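Local structure of uncharacterized protein (Enterococcus faecalis, 3D3Y) at residues I243-E248 / K324-V329; T152-A157 / K256-Y261; V95-H98 / Q104-A107; S64-E69 / A109-K114. The protein is of unknown function but probably belongs to the M16 peptidase family, whose members include metal-dependent peptidases and inactive relatives. One frame throughout, in Å; residues are numbered along the deposited sequence.

The four contacts illustrate how an M16-like chain joins helices to sheets, and to one another, in two distant places. Contacts 3 and 4 come first along the chain, with contact 3 nested inside the loop contact 4 closes; both use helix 105-118, and their centres are about 12 Å apart, near the six-stranded sheet. Contacts 1 and 2 follow, their segments alternating, and sit at the five-stranded sheet with centres about 11 Å apart, joined through Glu248 and Tyr153. Between the pairs the centres lie 42 to 57 Å apart, on opposite sides of the chain's centre. Helix 150-162 far precedes strand 255-262, so contact 2 brings an early helix onto the later sheet.

Contact 1 (I243-E248 / K324-V329); sequences IEERTE and KNRNQV
Between Glu245 on edge strand 244-251 and Arg326 at the start of helix 326-341 the backbones stay well apart, Glu245 CA 12.1 Å from Arg326 CA, and only long side chains can meet. Both direct CB toward the other segment, and a single salt bridge joins them at the surface. Arg326 leaves the helix with CG opposite the backbone N (chi1 169°) and stays extended as far as NE, passing Ile415 and Phe417 before its guanidinium arrives beside the glutamate. There Arg326 NH2 donates to Glu245 OE1 at 2.7 Å. The two flat groups are almost parallel, 9° apart, yet the oxygen is met on its anti side and somewhat out of the carboxylate plane, a one-point grip rather than a bidentate one. NH2 has a second partner, a water that also donates to Arg246 O at 3.1 Å and is hydrogen-bonded to Thr247 OG1. From the other terminal nitrogen, Arg326 NH1 reaches back to Asn327 OD1 at 3.0 Å, in the guanidinium plane. Partners on both terminal nitrogens should restrict the rotation of the arginine head. The arrangement is that of an alpha/beta layer in which a helix, lying against one face of the sheet, sends a long side chain out to its edge strand.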
loop_
_atom_site.group_PDB
_atom_site.type_symbol
_atom_site.label_atom_id
_atom_site.label_comp_id
_atom_site.label_asym_id
_atom_site.label_seq_id
_atom_site.Cartn_x
_atom_site.Cartn_y
_atom_site.Cartn_z
ATOM N N ILE A 243 -5.043 26.272 -8.082
ATOM C CA ILE A 243 -5.533 25.247 -7.154
ATOM C C ILE A 243 -6.973 24.819 -7.488
ATOM O O ILE A 243 -7.837 25.677 -7.642
ATOM C CB ILE A 243 -5.461 25.756 -5.714
ATOM C CG1 ILE A 243 -3.989 25.936 -5.323
ATOM C CG2 ILE A 243 -6.191 24.807 -4.734
ATOM C CD1 ILE A 243 -3.730 26.997 -4.302
ATOM N N GLU A 244 -7.225 23.510 -7.618
ATOM C CA GLU A 244 -8.606 23.017 -7.781
ATOM C C GLU A 244 -9.263 22.775 -6.427
ATOM O O GLU A 244 -8.727 22.059 -5.585
ATOM C CB GLU A 244 -8.657 21.737 -8.628
ATOM C CG GLU A 244 -8.294 21.962 -10.102
ATOM C CD GLU A 244 -9.294 22.855 -10.869
ATOM O OE1 GLU A 244 -8.804 23.680 -11.673
ATOM O OE2 GLU A 244 -10.541 22.739 -10.682
ATOM N N GLU A 245 -10.439 23.368 -6.228
ATOM C CA GLU A 245 -11.207 23.208 -4.989
ATOM C C GLU A 245 -12.536 22.551 -5.340
ATOM O O GLU A 245 -13.241 23.009 -6.268
ATOM C CB GLU A 245 -11.457 24.570 -4.347
ATOM C CG GLU A 245 -10.226 25.471 -4.346
ATOM C CD GLU A 245 -10.377 26.754 -3.521
ATOM O OE1 GLU A 245 -11.266 26.825 -2.640
ATOM O OE2 GLU A 245 -9.576 27.695 -3.745
ATOM N N ARG A 246 -12.837 21.431 -4.688
ATOM C CA ARG A 246 -14.117 20.764 -4.889
ATOM C C ARG A 246 -14.833 20.657 -3.548
ATOM O O ARG A 246 -14.190 20.491 -2.504
ATOM C CB ARG A 246 -13.949 19.376 -5.521
ATOM C CG ARG A 246 -13.167 19.368 -6.858
ATOM C CD ARG A 246 -14.054 19.661 -8.060
ATOM N NE ARG A 246 -13.391 19.346 -9.328
ATOM C CZ ARG A 246 -12.560 20.174 -9.950
ATOM N NH1 ARG A 246 -12.295 21.377 -9.419
ATOM N NH2 ARG A 246 -11.999 19.816 -11.108
ATOM N N THR A 247 -16.160 20.744 -3.581
ATOM C CA THR A 247 -16.987 20.587 -2.377
ATOM C C THR A 247 -18.116 19.600 -2.629
ATOM O O THR A 247 -18.695 19.575 -3.724
ATOM C CB THR A 247 -17.628 21.910 -1.956
ATOM O OG1 THR A 247 -16.618 22.929 -1.872
ATOM C CG2 THR A 247 -18.320 21.763 -0.591
ATOM N N GLU A 248 -18.412 18.781 -1.622
ATOM C CA GLU A 248 -19.594 17.938 -1.639
ATOM C C GLU A 248 -20.334 18.143 -0.335
ATOM O O GLU A 248 -19.714 18.315 0.717
ATOM C CB GLU A 248 -19.231 16.464 -1.831
ATOM C CG GLU A 248 -18.535 16.172 -3.162
ATOM C CD GLU A 248 -18.207 14.703 -3.366
ATOM O OE1 GLU A 248 -18.704 13.862 -2.588
ATOM O OE2 GLU A 248 -17.425 14.398 -4.303
ATOM N N LYS A 324 -18.329 25.889 9.098
ATOM C CA LYS A 324 -18.287 27.374 9.142
ATOM C C LYS A 324 -16.866 27.970 9.238
ATOM O O LYS A 324 -16.652 29.135 8.877
ATOM C CB LYS A 324 -19.202 27.937 10.248
ATOM C CG LYS A 324 -18.635 27.860 11.662
ATOM C CD LYS A 324 -19.487 28.610 12.730
ATOM C CE LYS A 324 -19.317 30.160 12.691
ATOM N NZ LYS A 324 -20.260 30.913 13.656
ATOM N N ASN A 325 -15.898 27.160 9.670
ATOM C CA ASN A 325 -14.520 27.606 9.901
ATOM C C ASN A 325 -13.557 27.286 8.738
ATOM O O ASN A 325 -12.334 27.413 8.886
ATOM C CB ASN A 325 -13.996 27.010 11.224
ATOM C CG ASN A 325 -14.751 27.516 12.461
ATOM O OD1 ASN A 325 -15.035 28.706 12.582
ATOM N ND2 ASN A 325 -15.029 26.622 13.406
ATOM N N ARG A 326 -14.110 26.882 7.582
ATOM C CA ARG A 326 -13.301 26.426 6.450
ATOM C C ARG A 326 -12.177 27.403 6.097
ATOM O O ARG A 326 -10.992 27.023 6.053
ATOM C CB ARG A 326 -14.182 26.172 5.227
ATOM C CG ARG A 326 -13.416 25.946 3.914
ATOM C CD ARG A 326 -14.251 26.314 2.650
ATOM N NE ARG A 326 -13.657 25.734 1.429
ATOM C CZ ARG A 326 -12.732 26.322 0.668
ATOM N NH1 ARG A 326 -12.276 27.538 0.973
ATOM N NH2 ARG A 326 -12.252 25.695 -0.408
ATOM N N ASN A 327 -12.547 28.666 5.871
ATOM C CA ASN A 327 -11.571 29.670 5.413
ATOM C C ASN A 327 -10.565 29.991 6.494
ATOM O O ASN A 327 -9.373 30.103 6.217
ATOM C CB ASN A 327 -12.274 30.925 4.876
ATOM C CG ASN A 327 -13.154 30.616 3.661
ATOM O OD1 ASN A 327 -12.755 29.878 2.765
ATOM N ND2 ASN A 327 -14.375 31.158 3.649
ATOM N N GLN A 328 -11.016 30.104 7.736
ATOM C CA GLN A 328 -10.067 30.336 8.831
ATOM C C GLN A 328 -9.093 29.169 9.043
ATOM O O GLN A 328 -7.903 29.388 9.310
ATOM C CB GLN A 328 -10.785 30.653 10.132
ATOM C CG GLN A 328 -9.852 31.176 11.186
ATOM C CD GLN A 328 -10.580 31.718 12.377
ATOM O OE1 GLN A 328 -11.817 31.849 12.369
ATOM N NE2 GLN A 328 -9.820 32.034 13.436
ATOM N N VAL A 329 -9.580 27.934 8.929
ATOM C CA VAL A 329 -8.692 26.786 9.006
ATOM C C VAL A 329 -7.676 26.813 7.839
ATOM O O VAL A 329 -6.502 26.533 8.040
ATOM C CB VAL A 329 -9.461 25.443 9.024
ATOM C CG1 VAL A 329 -8.479 24.239 8.915
ATOM C CG2 VAL A 329 -10.329 25.299 10.310
HETATM O O HOH W 1 -13.405 23.302 -1.435
#

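Contact 2 (T152-A157 / K256-Y261); sequences TYASLA and KLNLAY
Asn258 of strand 255-262 and Ala154 of helix 150-162 form the heart of a buried contact in which helix and strand segments run roughly the same way, at 32° with axes 8.7 Å apart. Starting at CB, which points toward the helix, the asparagine places CG opposite its carbonyl carbon (chi1 -60°), and the amide then divides its work. ND2 goes to the helix: Asn258 ND2 donates a weak hydrogen bond to Ala154 O at 3.1 Å and lies against Ala154 CB at 3.3 Å. OD1 turns to the sheet instead and accepts from the backbone N of Thr319 on strand 314-321. Both ends of this buried amide therefore have partners, one in each layer, which should settle its flip as well as its position. Beside it, Ala154 CB also touches Lys256 CB at 3.6 Å. The lysine only brushes past with its base; a bend at chi2 carries the rest of its chain away, and NZ is bound by Gln254 OE1 and Tyr303 OH. Further along, Leu158 of the same helix touches Asn258 and Ala260. Strand 255-262 lies between strands 411-421 and 314-321, with helix 150-162 against one face of the sheet while Leu257 and Leu259 turn from it to meet helix 326-341, so that the sheet is sandwiched between helices.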
loop_
_atom_site.group_PDB
_atom_site.type_symbol
_atom_site.label_atom_id
_atom_site.label_comp_id
_atom_site.label_asym_id
_atom_site.label_seq_id
_atom_site.Cartn_x
_atom_site.Cartn_y
_atom_site.Cartn_z
ATOM N N THR A 152 -12.154 8.557 5.591
ATOM C CA THR A 152 -11.630 7.767 4.496
ATOM C C THR A 152 -12.231 8.263 3.188
ATOM O O THR A 152 -11.499 8.493 2.236
ATOM C CB THR A 152 -11.883 6.245 4.685
ATOM O OG1 THR A 152 -11.378 5.844 5.960
ATOM C CG2 THR A 152 -11.161 5.429 3.619
ATOM N N TYR A 153 -13.547 8.458 3.155
ATOM C CA TYR A 153 -14.198 8.963 1.957
ATOM C C TYR A 153 -13.550 10.286 1.460
ATOM O O TYR A 153 -13.220 10.428 0.278
ATOM C CB TYR A 153 -15.703 9.154 2.173
ATOM C CG TYR A 153 -16.350 9.743 0.933
ATOM C CD1 TYR A 153 -16.545 8.955 -0.205
ATOM C CD2 TYR A 153 -16.687 11.082 0.865
ATOM C CE1 TYR A 153 -17.091 9.488 -1.360
ATOM C CE2 TYR A 153 -17.248 11.628 -0.284
ATOM C CZ TYR A 153 -17.438 10.821 -1.393
ATOM O OH TYR A 153 -17.987 11.340 -2.551
ATOM N N ALA A 154 -13.389 11.237 2.376
ATOM C CA ALA A 154 -12.865 12.551 2.053
ATOM C C ALA A 154 -11.408 12.478 1.597
ATOM O O ALA A 154 -10.981 13.297 0.775
ATOM C CB ALA A 154 -13.024 13.497 3.226
ATOM N N SER A 155 -10.666 11.490 2.094
ATOM C CA SER A 155 -9.272 11.275 1.673
ATOM C C SER A 155 -9.209 10.758 0.243
ATOM O O SER A 155 -8.431 11.215 -0.574
ATOM C CB SER A 155 -8.571 10.266 2.581
ATOM O OG SER A 155 -7.212 10.129 2.137
ATOM N N LEU A 156 -10.035 9.774 -0.048
ATOM C CA LEU A 156 -10.174 9.269 -1.403
ATOM C C LEU A 156 -10.657 10.342 -2.393
ATOM O O LEU A 156 -10.183 10.403 -3.538
ATOM C CB LEU A 156 -11.099 8.052 -1.416
ATOM C CG LEU A 156 -10.591 6.851 -0.624
ATOM C CD1 LEU A 156 -11.774 5.934 -0.391
ATOM C CD2 LEU A 156 -9.460 6.128 -1.362
ATOM N N ALA A 157 -11.600 11.169 -1.959
ATOM C CA ALA A 157 -12.136 12.221 -2.809
ATOM C C ALA A 157 -11.066 13.273 -3.087
ATOM O O ALA A 157 -10.993 13.811 -4.190
ATOM C CB ALA A 157 -13.375 12.883 -2.180
ATOM N N LYS A 256 -15.320 17.702 6.683
ATOM C CA LYS A 256 -13.938 17.332 6.415
ATOM C C LYS A 256 -13.317 18.363 5.511
ATOM O O LYS A 256 -13.924 18.775 4.516
ATOM C CB LYS A 256 -13.848 15.957 5.742
ATOM C CG LYS A 256 -14.621 14.855 6.474
ATOM C CD LYS A 256 -14.107 14.671 7.892
ATOM C CE LYS A 256 -14.764 13.519 8.647
ATOM N NZ LYS A 256 -14.196 13.462 10.055
ATOM N N LEU A 257 -12.109 18.793 5.846
ATOM C CA LEU A 257 -11.411 19.720 4.959
ATOM C C LEU A 257 -9.999 19.217 4.716
ATOM O O LEU A 257 -9.170 19.189 5.637
ATOM C CB LEU A 257 -11.434 21.161 5.549
ATOM C CG LEU A 257 -10.645 22.235 4.769
ATOM C CD1 LEU A 257 -11.210 22.428 3.312
ATOM C CD2 LEU A 257 -10.625 23.580 5.540
ATOM N N ASN A 258 -9.731 18.810 3.480
ATOM C CA ASN A 258 -8.455 18.182 3.136
ATOM C C ASN A 258 -7.717 18.934 2.028
ATOM O O ASN A 258 -8.343 19.551 1.149
ATOM C CB ASN A 258 -8.671 16.718 2.679
ATOM C CG ASN A 258 -9.324 15.853 3.747
ATOM O OD1 ASN A 258 -9.249 16.133 4.958
ATOM N ND2 ASN A 258 -9.972 14.769 3.298
ATOM N N LEU A 259 -6.393 18.849 2.042
ATOM C CA LEU A 259 -5.544 19.615 1.104
ATOM C C LEU A 259 -4.474 18.678 0.587
ATOM O O LEU A 259 -3.904 17.889 1.359
ATOM C CB LEU A 259 -4.835 20.789 1.798
ATOM C CG LEU A 259 -5.605 21.961 2.405
ATOM C CD1 LEU A 259 -6.280 21.567 3.737
ATOM C CD2 LEU A 259 -4.631 23.066 2.647
ATOM N N ALA A 260 -4.175 18.799 -0.703
ATOM C CA ALA A 260 -3.138 18.011 -1.338
ATOM C C ALA A 260 -2.105 18.923 -1.970
ATOM O O ALA A 260 -2.444 19.837 -2.740
ATOM C CB ALA A 260 -3.738 17.102 -2.394
ATOM N N TYR A 261 -0.839 18.612 -1.705
ATOM C CA TYR A 261 0.288 19.372 -2.197
ATOM C C TYR A 261 1.191 18.491 -3.035
ATOM O O TYR A 261 1.386 17.326 -2.690
ATOM C CB TYR A 261 1.143 19.802 -1.010
ATOM C CG TYR A 261 0.492 20.673 0.032
ATOM C CD1 TYR A 261 0.688 22.051 0.039
ATOM C CD2 TYR A 261 -0.261 20.107 1.057
ATOM C CE1 TYR A 261 0.107 22.846 1.025
ATOM C CE2 TYR A 261 -0.828 20.887 2.061
ATOM C CZ TYR A 261 -0.630 22.245 2.037
ATOM O OH TYR A 261 -1.185 22.991 3.042
#

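Contact 3 (V95-H98 / Q104-A107); sequences VNDH and QVLA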
loop_
_atom_site.group_PDB
_atom_site.type_symbol
_atom_site.label_atom_id
_atom_site.label_comp_id
_atom_site.label_asym_id
_atom_site.label_seq_id
_atom_site.Cartn_x
_atom_site.Cartn_y
_atom_site.Cartn_z
ATOM N N VAL A 95 5.464 -23.584 9.377
ATOM C CA VAL A 95 6.452 -23.952 10.379
ATOM C C VAL A 95 7.598 -24.647 9.655
ATOM O O VAL A 95 7.358 -25.415 8.740
ATOM C CB VAL A 95 5.869 -24.917 11.429
ATOM C CG1 VAL A 95 6.936 -25.328 12.396
ATOM C CG2 VAL A 95 4.657 -24.302 12.193
ATOM N N ASN A 96 8.833 -24.359 10.044
ATOM C CA ASN A 96 10.030 -24.985 9.427
ATOM C C ASN A 96 10.088 -26.492 9.750
ATOM O O ASN A 96 9.679 -26.908 10.850
ATOM C CB ASN A 96 11.278 -24.249 9.912
ATOM C CG ASN A 96 12.541 -24.660 9.167
ATOM O OD1 ASN A 96 13.002 -25.793 9.305
ATOM N ND2 ASN A 96 13.103 -23.732 8.364
ATOM N N ASP A 97 10.569 -27.309 8.804
ATOM C CA ASP A 97 10.740 -28.774 9.023
ATOM C C ASP A 97 11.470 -29.121 10.319
ATOM O O ASP A 97 11.238 -30.181 10.902
ATOM C CB ASP A 97 11.509 -29.452 7.871
ATOM C CG ASP A 97 10.676 -29.604 6.611
ATOM O OD1 ASP A 97 9.505 -30.082 6.679
ATOM O OD2 ASP A 97 11.210 -29.250 5.536
ATOM N N HIS A 98 12.356 -28.227 10.750
ATOM C CA HIS A 98 13.140 -28.433 11.968
ATOM C C HIS A 98 12.239 -28.673 13.189
ATOM O O HIS A 98 12.614 -29.411 14.102
ATOM C CB HIS A 98 14.109 -27.255 12.191
ATOM C CG HIS A 98 14.924 -27.351 13.454
ATOM N ND1 HIS A 98 16.107 -28.061 13.532
ATOM C CD2 HIS A 98 14.735 -26.805 14.682
ATOM C CE1 HIS A 98 16.601 -27.961 14.757
ATOM N NE2 HIS A 98 15.788 -27.207 15.476
ATOM N N GLN A 104 7.640 -32.591 4.894
ATOM C CA GLN A 104 8.366 -32.042 3.755
ATOM C C GLN A 104 7.730 -30.692 3.466
ATOM O O GLN A 104 7.230 -30.456 2.370
ATOM C CB GLN A 104 8.254 -32.950 2.535
ATOM C CG GLN A 104 9.178 -34.142 2.553
ATOM C CD GLN A 104 10.625 -33.757 2.785
ATOM O OE1 GLN A 104 11.083 -32.700 2.332
ATOM N NE2 GLN A 104 11.353 -34.606 3.502
ATOM N N VAL A 105 7.761 -29.816 4.468
ATOM C CA VAL A 105 6.886 -28.650 4.484
ATOM C C VAL A 105 7.029 -27.743 3.255
ATOM O O VAL A 105 6.041 -27.218 2.749
ATOM C CB VAL A 105 7.016 -27.830 5.803
ATOM C CG1 VAL A 105 8.299 -26.981 5.789
ATOM C CG2 VAL A 105 5.770 -26.937 5.996
ATOM N N LEU A 106 8.252 -27.573 2.761
ATOM C CA LEU A 106 8.483 -26.695 1.638
ATOM C C LEU A 106 7.847 -27.265 0.384
ATOM O O LEU A 106 7.112 -26.555 -0.312
ATOM C CB LEU A 106 9.976 -26.444 1.437
ATOM C CG LEU A 106 10.635 -25.570 2.509
ATOM C CD1 LEU A 106 12.152 -25.623 2.359
ATOM C CD2 LEU A 106 10.108 -24.147 2.438
ATOM N N ALA A 107 8.086 -28.552 0.135
ATOM C CA ALA A 107 7.456 -29.235 -0.998
ATOM C C ALA A 107 5.932 -29.185 -0.921
ATOM O O ALA A 107 5.255 -28.952 -1.925
ATOM C CB ALA A 107 7.953 -30.674 -1.129
HETATM O O HOH W 2 10.628 -29.582 2.989
#
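Asp97 and Val105 show how a loop carboxylate can serve the start of the helix that follows it. The polar contacts centre on this aspartate. Asp97 OD1 accepts from Val105 N at 2.8 Å along a nearly straight path (175°), using the syn lone pair, and the same oxygen is held by Ser103 OG. Asp97 OD2 works through a water, 2.6 Å away, which in turn accepts from Leu106 N at 3.1 Å. Two amides of the first helical turn are thus served by one side chain, directly and through the water, and the positive end of the helix probably favours the negative charge there. Within the loop itself, Asn96 OD1 accepts from His98 N at 2.9 Å, making an Asx turn that shapes the chain through Asp97; Asn96 ND2 is bound by Asp208 O.

The van der Waals contacts fall to Val105, whose methyls lie against oxygens. With chi1 at 77°, Val105 CG1 sits between its own backbone N and carbonyl carbon, where it packs 3.4 Å from Asp97 OD1. Both methyls also rest against the carbonyl of Val95, Val105 CG1 lying 3.5 Å from Val95 O.

In the fold, the loop links strand 85-95 to helix 105-118. Val105 packs on Ile94, Leu100 and Tyr71, while Leu106 turns to Val25 of strand 24-34 and to Glu213 and Leu217 of helix 211-219, fitting the start of the helix between sheet and neighbouring helix.

Contact 4 (S64-E69 / A109-K114); sequences SERLAE and AVDFLK
Arg66, which spans the gap to Asp111 and Phe112 of the facing helix, has its shortest polar bond on its own helix: Arg66 NH1 donates to Glu69 OE1 at 2.8 Å, meeting the anti lone pair with the oxygen tilted from the guanidinium plane. Across the contact Arg66 NH2 lies 3.9 Å from Asp111 OD2, a long salt bridge with the planes 77° apart; with the Glu69 bond this makes Arg66 the middle of a three-residue charge network. With CG trans to its backbone N (chi1 179°), Arg66 lays that carbon 3.6 Å from Phe112 CD1; the bend at chi2 (50°) then turns the rest of the chain. Leu67 CD2 touches the far part of the same ring, 3.8 Å from Phe112 CZ, its side chain crossing that of the phenylalanine. Phe112 also meets Phe75 edge-to-face and touches Met92, joining the helices to the sheet. The helix segments run antiparallel with axes 11.3 Å apart, a spacing bridged by side chains alone. The chemistry implies a division of labour: the buried ring supplies close apolar packing, and the long, steeply turned salt bridge adds an electrostatic attraction, probably weaker and less directional than the Glu69 bond.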
loop_
_atom_site.group_PDB
_atom_site.type_symbol
_atom_site.label_atom_id
_atom_site.label_comp_id
_atom_site.label_asym_id
_atom_site.label_seq_id
_atom_site.Cartn_x
_atom_site.Cartn_y
_atom_site.Cartn_z
ATOM N N SER A 64 -9.396 -24.969 4.458
ATOM C CA SER A 64 -8.815 -24.807 5.779
ATOM C C SER A 64 -8.320 -26.142 6.379
ATOM O O SER A 64 -7.342 -26.183 7.113
ATOM C CB SER A 64 -9.751 -24.016 6.693
ATOM O OG SER A 64 -10.730 -24.843 7.207
ATOM N N GLU A 65 -8.936 -27.239 5.977
ATOM C CA GLU A 65 -8.478 -28.567 6.325
ATOM C C GLU A 65 -7.115 -28.882 5.666
ATOM O O GLU A 65 -6.263 -29.515 6.278
ATOM C CB GLU A 65 -9.563 -29.555 5.898
ATOM C CG GLU A 65 -9.237 -31.054 5.727
ATOM C CD GLU A 65 -10.444 -31.802 5.072
ATOM O OE1 GLU A 65 -11.609 -31.553 5.516
ATOM O OE2 GLU A 65 -10.249 -32.604 4.118
ATOM N N ARG A 66 -6.906 -28.446 4.429
ATOM C CA ARG A 66 -5.587 -28.589 3.806
ATOM C C ARG A 66 -4.532 -27.743 4.562
ATOM O O ARG A 66 -3.415 -28.218 4.848
ATOM C CB ARG A 66 -5.652 -28.164 2.345
ATOM C CG ARG A 66 -4.326 -28.251 1.604
ATOM C CD ARG A 66 -3.647 -29.626 1.801
ATOM N NE ARG A 66 -2.440 -29.753 0.966
ATOM C CZ ARG A 66 -1.451 -30.615 1.196
ATOM N NH1 ARG A 66 -1.507 -31.435 2.226
ATOM N NH2 ARG A 66 -0.411 -30.659 0.385
ATOM N N LEU A 67 -4.890 -26.502 4.902
ATOM C CA LEU A 67 -4.003 -25.646 5.699
ATOM C C LEU A 67 -3.577 -26.302 7.029
ATOM O O LEU A 67 -2.422 -26.182 7.478
ATOM C CB LEU A 67 -4.627 -24.266 5.935
ATOM C CG LEU A 67 -4.772 -23.424 4.661
ATOM C CD1 LEU A 67 -5.635 -22.203 4.984
ATOM C CD2 LEU A 67 -3.368 -23.023 4.136
ATOM N N ALA A 68 -4.497 -27.057 7.602
ATOM C CA ALA A 68 -4.259 -27.764 8.849
ATOM C C ALA A 68 -3.337 -28.950 8.589
ATOM O O ALA A 68 -2.415 -29.202 9.365
ATOM C CB ALA A 68 -5.580 -28.222 9.413
ATOM N N GLU A 69 -3.545 -29.658 7.470
ATOM C CA GLU A 69 -2.642 -30.726 7.058
ATOM C C GLU A 69 -1.246 -30.188 6.897
ATOM O O GLU A 69 -0.260 -30.913 7.173
ATOM C CB GLU A 69 -3.045 -31.329 5.704
ATOM C CG GLU A 69 -4.104 -32.400 5.730
ATOM C CD GLU A 69 -4.539 -32.798 4.310
ATOM O OE1 GLU A 69 -3.756 -32.638 3.329
ATOM O OE2 GLU A 69 -5.697 -33.244 4.185
ATOM N N ALA A 109 4.057 -26.964 0.805
ATOM C CA ALA A 109 3.571 -25.588 0.587
ATOM C C ALA A 109 3.587 -25.188 -0.884
ATOM O O ALA A 109 2.635 -24.574 -1.359
ATOM C CB ALA A 109 4.344 -24.550 1.480
ATOM N N VAL A 110 4.655 -25.510 -1.612
ATOM C CA VAL A 110 4.706 -25.177 -3.046
ATOM C C VAL A 110 3.598 -25.890 -3.808
ATOM O O VAL A 110 3.000 -25.324 -4.698
ATOM C CB VAL A 110 6.073 -25.490 -3.677
ATOM C CG1 VAL A 110 6.066 -25.263 -5.188
ATOM C CG2 VAL A 110 7.159 -24.638 -3.033
ATOM N N ASP A 111 3.318 -27.136 -3.462
ATOM C CA ASP A 111 2.192 -27.835 -4.073
ATOM C C ASP A 111 0.894 -27.071 -3.802
ATOM O O ASP A 111 0.057 -26.925 -4.686
ATOM C CB ASP A 111 2.096 -29.289 -3.570
ATOM C CG ASP A 111 0.904 -30.050 -4.176
ATOM O OD1 ASP A 111 0.998 -30.432 -5.358
ATOM O OD2 ASP A 111 -0.112 -30.283 -3.475
ATOM N N PHE A 112 0.727 -26.578 -2.580
ATOM C CA PHE A 112 -0.501 -25.828 -2.252
ATOM C C PHE A 112 -0.610 -24.539 -3.062
ATOM O O PHE A 112 -1.683 -24.215 -3.610
ATOM C CB PHE A 112 -0.549 -25.489 -0.765
ATOM C CG PHE A 112 -1.801 -24.761 -0.361
ATOM C CD1 PHE A 112 -3.006 -25.445 -0.257
ATOM C CD2 PHE A 112 -1.767 -23.398 -0.091
ATOM C CE1 PHE A 112 -4.184 -24.767 0.133
ATOM C CE2 PHE A 112 -2.930 -22.709 0.320
ATOM C CZ PHE A 112 -4.139 -23.399 0.426
ATOM N N LEU A 113 0.490 -23.802 -3.145
ATOM C CA LEU A 113 0.558 -22.663 -4.054
ATOM C C LEU A 113 0.214 -23.033 -5.499
ATOM O O LEU A 113 -0.486 -22.282 -6.201
ATOM C CB LEU A 113 1.917 -21.970 -3.989
ATOM C CG LEU A 113 2.324 -21.344 -2.649
ATOM C CD1 LEU A 113 3.772 -20.968 -2.753
ATOM C CD2 LEU A 113 1.420 -20.136 -2.347
ATOM N N LYS A 114 0.722 -24.173 -5.975
ATOM C CA LYS A 114 0.444 -24.557 -7.351
ATOM C C LYS A 114 -1.071 -24.724 -7.553
ATOM O O LYS A 114 -1.620 -24.355 -8.635
ATOM C CB LYS A 114 1.183 -25.857 -7.706
ATOM C CG LYS A 114 1.062 -26.254 -9.151
ATOM C CD LYS A 114 1.806 -27.550 -9.437
ATOM C CE LYS A 114 1.874 -27.764 -10.950
ATOM N NZ LYS A 114 2.262 -29.157 -11.354
#